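Local coordinates for macrophage migration inhibitory factor (Oncomelania hupensis, PDB 6LR3), which belongs to the macrophage migration inhibitory factor family, small alpha/beta proteins that assemble as trimers, at residues P2-S14 against D53-I65. Sequence-based numbering, arbitrary orientation.
Sequences PVITVNTNVAEKS and DRNPCVFATVECI
Strands 3-8 and 58-64 run antiparallel, their axes 171° apart, and Val3, Thr5 and Asn7 form hydrogen-bonded pairs with Glu63, Thr61 and Phe59. They are the two central strands of the four-stranded mixed sheet of the MIF fold. Ile4, Val6, Val58, Ala60 and Val62 face helices 19-31 and 70-88. Here Ile4 CD1 lies 3.8 Å from Val62 CG1, and Val6 CG1 meets Val58 CG1. The other face carries Val3, Thr5, Asn7, Phe59, Thr61 and Glu63; Val3, Asn7, Phe59 and Glu63 touch neighbouring subunits of the trimer. One water there bonds to Val3 O, Thr5 OG1, Thr61 OG1 and Glu63 OE1. The other carboxylate oxygen, Glu63 OE2, forms a salt bridge to Arg98 of the third subunit. Asn7 CG stands beside its own backbone N (chi1 -55°), which brings the amide back to the strand partner. Asn7 ND2 thus joins Asn7 N in donating to Phe59 O, the two arriving from opposite faces of its carbonyl plane. Asn7 OD1 accepts from Arg43 of the same chain. Next along the chain, Thr8 OG1 donates to Cys57 O at 2.8 Å and accepts from Val10 N, which makes an ST turn. The Asn9 amide then bridges to the loop before strand 58-64. Asn9 OD1 accepts from Cys57 N at 2.9 Å, while Asn9 ND2 donates almost straight (170°) to Asn55 O, 3.0 Å away and well above that carbonyl's plane.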
loop_
_atom_site.group_PDB
_atom_site.type_symbol
_atom_site.label_atom_id
_atom_site.label_comp_id
_atom_site.label_asym_id
_atom_site.label_seq_id
_atom_site.Cartn_x
_atom_site.Cartn_y
_atom_site.Cartn_z
ATOM N N PRO B 2 -12.008 -7.097 4.869
ATOM C CA PRO B 2 -11.312 -6.742 3.618
ATOM C C PRO B 2 -10.895 -5.273 3.620
ATOM O O PRO B 2 -11.422 -4.510 4.401
ATOM C CB PRO B 2 -12.262 -6.989 2.444
ATOM C CG PRO B 2 -13.292 -7.944 2.994
ATOM C CD PRO B 2 -13.391 -7.523 4.444
ATOM N N VAL B 3 -9.983 -4.901 2.734
ATOM C CA VAL B 3 -9.567 -3.488 2.592
ATOM C C VAL B 3 -9.686 -3.143 1.111
ATOM O O VAL B 3 -9.007 -3.768 0.293
ATOM C CB VAL B 3 -8.161 -3.197 3.133
ATOM C CG1 VAL B 3 -7.818 -1.737 2.937
ATOM C CG2 VAL B 3 -7.995 -3.620 4.575
ATOM N N ILE B 4 -10.466 -2.128 0.797
ATOM C CA ILE B 4 -10.515 -1.535 -0.554
ATOM C C ILE B 4 -9.761 -0.222 -0.492
ATOM O O ILE B 4 -10.179 0.659 0.245
ATOM C CB ILE B 4 -11.960 -1.282 -1.025
ATOM C CG1 ILE B 4 -12.934 -2.411 -0.679
ATOM C CG2 ILE B 4 -11.937 -0.979 -2.534
ATOM C CD1 ILE B 4 -12.500 -3.778 -1.157
ATOM N N THR B 5 -8.692 -0.107 -1.244
ATOM C CA THR B 5 -7.863 1.114 -1.318
ATOM C C THR B 5 -8.062 1.713 -2.694
ATOM O O THR B 5 -7.902 1.001 -3.687
ATOM C CB THR B 5 -6.397 0.803 -1.022
ATOM O OG1 THR B 5 -6.348 0.126 0.248
ATOM C CG2 THR B 5 -5.564 2.065 -1.017
ATOM N N VAL B 6 -8.456 2.970 -2.743
ATOM C CA VAL B 6 -8.700 3.676 -4.022
ATOM C C VAL B 6 -7.691 4.816 -4.114
ATOM O O VAL B 6 -7.773 5.732 -3.294
ATOM C CB VAL B 6 -10.140 4.175 -4.121
ATOM C CG1 VAL B 6 -10.371 4.940 -5.394
ATOM C CG2 VAL B 6 -11.119 3.010 -4.039
ATOM N N ASN B 7 -6.761 4.714 -5.059
ATOM C CA ASN B 7 -5.767 5.780 -5.332
ATOM C C ASN B 7 -6.231 6.503 -6.597
ATOM O O ASN B 7 -6.225 5.906 -7.672
ATOM C CB ASN B 7 -4.365 5.213 -5.523
ATOM C CG ASN B 7 -3.937 4.376 -4.345
ATOM O OD1 ASN B 7 -3.599 4.928 -3.284
ATOM N ND2 ASN B 7 -3.998 3.049 -4.486
ATOM N N THR B 8 -6.659 7.750 -6.477
ATOM C CA THR B 8 -7.154 8.499 -7.653
ATOM C C THR B 8 -6.648 9.928 -7.606
ATOM O O THR B 8 -6.531 10.498 -6.521
ATOM C CB THR B 8 -8.683 8.432 -7.742
ATOM O OG1 THR B 8 -9.046 9.073 -8.977
ATOM C CG2 THR B 8 -9.371 9.088 -6.543
ATOM N N ASN B 9 -6.400 10.486 -8.785
ATOM C CA ASN B 9 -6.067 11.917 -8.937
ATOM C C ASN B 9 -7.346 12.741 -8.997
ATOM O O ASN B 9 -7.240 13.961 -8.967
ATOM C CB ASN B 9 -5.153 12.192 -10.115
ATOM C CG ASN B 9 -5.710 11.724 -11.427
ATOM O OD1 ASN B 9 -6.744 11.062 -11.469
ATOM N ND2 ASN B 9 -5.035 12.099 -12.517
ATOM N N VAL B 10 -8.523 12.115 -9.007
ATOM C CA VAL B 10 -9.785 12.882 -8.941
ATOM C C VAL B 10 -9.846 13.558 -7.574
ATOM O O VAL B 10 -9.579 12.917 -6.540
ATOM C CB VAL B 10 -10.999 11.990 -9.211
ATOM C CG1 VAL B 10 -12.301 12.754 -8.999
ATOM C CG2 VAL B 10 -10.921 11.398 -10.605
ATOM N N ALA B 11 -10.186 14.858 -7.572
ATOM C CA ALA B 11 -10.202 15.670 -6.338
ATOM C C ALA B 11 -11.362 15.230 -5.443
ATOM O O ALA B 11 -12.431 14.909 -5.973
ATOM C CB ALA B 11 -10.262 17.122 -6.705
ATOM N N GLU B 12 -11.156 15.286 -4.135
ATOM C CA GLU B 12 -12.160 14.915 -3.106
ATOM C C GLU B 12 -13.457 15.685 -3.379
ATOM O O GLU B 12 -14.552 15.076 -3.305
ATOM C CB GLU B 12 -11.622 15.229 -1.709
ATOM C CG GLU B 12 -12.436 14.617 -0.580
ATOM C CD GLU B 12 -11.858 14.857 0.803
ATOM O OE1 GLU B 12 -11.368 13.887 1.457
ATOM O OE2 GLU B 12 -11.883 16.027 1.208
ATOM N N LYS B 13 -13.353 16.968 -3.731
ATOM C CA LYS B 13 -14.560 17.816 -3.915
ATOM C C LYS B 13 -15.420 17.281 -5.076
ATOM O O LYS B 13 -16.608 17.596 -5.108
ATOM C CB LYS B 13 -14.187 19.280 -4.142
ATOM C CG LYS B 13 -13.482 19.568 -5.449
ATOM C CD LYS B 13 -14.352 20.051 -6.579
ATOM C CE LYS B 13 -13.683 19.919 -7.931
ATOM N NZ LYS B 13 -14.635 19.402 -8.953
ATOM N N SER B 14 -14.846 16.520 -6.010
ATOM C CA SER B 14 -15.540 15.980 -7.205
ATOM C C SER B 14 -16.243 14.660 -6.880
ATOM O O SER B 14 -16.996 14.190 -7.729
ATOM C CB SER B 14 -14.607 15.773 -8.347
ATOM O OG SER B 14 -13.938 16.988 -8.674
ATOM N N ASP B 53 0.499 10.931 -18.079
ATOM C CA ASP B 53 -0.378 12.126 -18.108
ATOM C C ASP B 53 -1.319 12.129 -16.905
ATOM O O ASP B 53 -1.456 11.100 -16.195
ATOM C CB ASP B 53 -1.091 12.259 -19.446
ATOM C CG ASP B 53 -2.192 11.253 -19.620
ATOM O OD1 ASP B 53 -3.053 11.201 -18.727
ATOM O OD2 ASP B 53 -2.174 10.544 -20.644
ATOM N N ARG B 54 -1.935 13.274 -16.673
ATOM C CA ARG B 54 -2.679 13.538 -15.435
ATOM C C ARG B 54 -4.176 13.554 -15.721
ATOM O O ARG B 54 -4.914 14.076 -14.881
ATOM C CB ARG B 54 -2.137 14.809 -14.796
ATOM C CG ARG B 54 -0.666 14.696 -14.421
ATOM C CD ARG B 54 -0.264 15.860 -13.591
ATOM N NE ARG B 54 1.113 15.817 -13.124
ATOM C CZ ARG B 54 1.539 15.137 -12.071
ATOM N NH1 ARG B 54 0.712 14.364 -11.400
ATOM N NH2 ARG B 54 2.796 15.212 -11.697
ATOM N N ASN B 55 -4.616 12.951 -16.812
ATOM C CA ASN B 55 -6.066 12.721 -17.006
ATOM C C ASN B 55 -6.540 11.844 -15.845
ATOM O O ASN B 55 -5.742 11.119 -15.228
ATOM C CB ASN B 55 -6.375 12.091 -18.359
ATOM C CG ASN B 55 -6.084 13.064 -19.484
ATOM O OD1 ASN B 55 -6.255 14.270 -19.334
ATOM N ND2 ASN B 55 -5.586 12.537 -20.583
ATOM N N PRO B 56 -7.830 11.901 -15.501
ATOM C CA PRO B 56 -8.345 11.154 -14.355
ATOM C C PRO B 56 -7.981 9.678 -14.509
ATOM O O PRO B 56 -8.062 9.117 -15.601
ATOM C CB PRO B 56 -9.864 11.371 -14.437
ATOM C CG PRO B 56 -9.960 12.749 -15.057
ATOM C CD PRO B 56 -8.865 12.747 -16.105
ATOM N N CYS B 57 -7.548 9.086 -13.410
ATOM C CA CYS B 57 -7.199 7.667 -13.363
ATOM C C CYS B 57 -7.461 7.123 -11.961
ATOM O O CYS B 57 -7.625 7.885 -11.015
ATOM C CB CYS B 57 -5.745 7.436 -13.781
ATOM S SG CYS B 57 -4.527 8.044 -12.598
ATOM N N VAL B 58 -7.511 5.811 -11.876
ATOM C CA VAL B 58 -7.656 5.072 -10.585
ATOM C C VAL B 58 -6.741 3.867 -10.625
ATOM O O VAL B 58 -6.807 3.097 -11.578
ATOM C CB VAL B 58 -9.094 4.572 -10.352
ATOM C CG1 VAL B 58 -9.157 3.765 -9.065
ATOM C CG2 VAL B 58 -10.102 5.702 -10.370
ATOM N N PHE B 59 -5.984 3.684 -9.557
ATOM C CA PHE B 59 -5.395 2.386 -9.198
ATOM C C PHE B 59 -6.010 1.998 -7.873
ATOM O O PHE B 59 -5.842 2.721 -6.884
ATOM C CB PHE B 59 -3.872 2.447 -9.108
ATOM C CG PHE B 59 -3.301 1.156 -8.596
ATOM C CD1 PHE B 59 -3.560 -0.021 -9.260
ATOM C CD2 PHE B 59 -2.514 1.111 -7.455
ATOM C CE1 PHE B 59 -3.075 -1.229 -8.794
ATOM C CE2 PHE B 59 -2.014 -0.094 -6.989
ATOM C CZ PHE B 59 -2.295 -1.267 -7.668
ATOM N N ALA B 60 -6.724 0.879 -7.850
ATOM C CA ALA B 60 -7.388 0.422 -6.621
ATOM C C ALA B 60 -6.860 -0.964 -6.255
ATOM O O ALA B 60 -6.425 -1.697 -7.167
ATOM C CB ALA B 60 -8.880 0.421 -6.786
ATOM N N THR B 61 -6.923 -1.299 -4.979
ATOM C CA THR B 61 -6.550 -2.634 -4.494
ATOM C C THR B 61 -7.686 -3.179 -3.625
ATOM O O THR B 61 -8.353 -2.432 -2.901
ATOM C CB THR B 61 -5.192 -2.649 -3.792
ATOM O OG1 THR B 61 -5.258 -1.891 -2.590
ATOM C CG2 THR B 61 -4.083 -2.108 -4.671
ATOM N N VAL B 62 -7.825 -4.492 -3.674
ATOM C CA VAL B 62 -8.799 -5.252 -2.878
ATOM C C VAL B 62 -8.031 -6.312 -2.117
ATOM O O VAL B 62 -7.523 -7.205 -2.736
ATOM C CB VAL B 62 -9.879 -5.877 -3.767
ATOM C CG1 VAL B 62 -10.844 -6.703 -2.939
ATOM C CG2 VAL B 62 -10.600 -4.799 -4.582
ATOM N N GLU B 63 -7.857 -6.112 -0.818
ATOM C CA GLU B 63 -7.199 -7.069 0.093
ATOM C C GLU B 63 -8.306 -7.878 0.761
ATOM O O GLU B 63 -9.208 -7.290 1.362
ATOM C CB GLU B 63 -6.322 -6.350 1.101
ATOM C CG GLU B 63 -5.101 -5.681 0.486
ATOM C CD GLU B 63 -4.399 -4.707 1.420
ATOM O OE1 GLU B 63 -4.810 -3.539 1.431
ATOM O OE2 GLU B 63 -3.488 -5.149 2.185
ATOM N N CYS B 64 -8.248 -9.190 0.656
ATOM C CA CYS B 64 -9.306 -10.055 1.216
ATOM C C CYS B 64 -8.722 -11.410 1.597
ATOM O O CYS B 64 -7.881 -11.924 0.859
ATOM C CB CYS B 64 -10.442 -10.221 0.220
ATOM S SG CYS B 64 -11.926 -10.960 0.955
ATOM N N ILE B 65 -9.167 -11.937 2.725
ATOM C CA ILE B 65 -8.901 -13.326 3.139
ATOM C C ILE B 65 -9.922 -14.198 2.395
ATOM O O ILE B 65 -11.131 -14.002 2.617
ATOM C CB ILE B 65 -9.007 -13.487 4.662
ATOM C CG1 ILE B 65 -8.042 -12.541 5.388
ATOM C CG2 ILE B 65 -8.740 -14.960 5.043
ATOM C CD1 ILE B 65 -8.344 -12.442 6.893
HETATM O O HOH W 1 -6.486 -2.606 -0.348
HETATM O O HOH W 2 -2.080 13.116 -11.823
#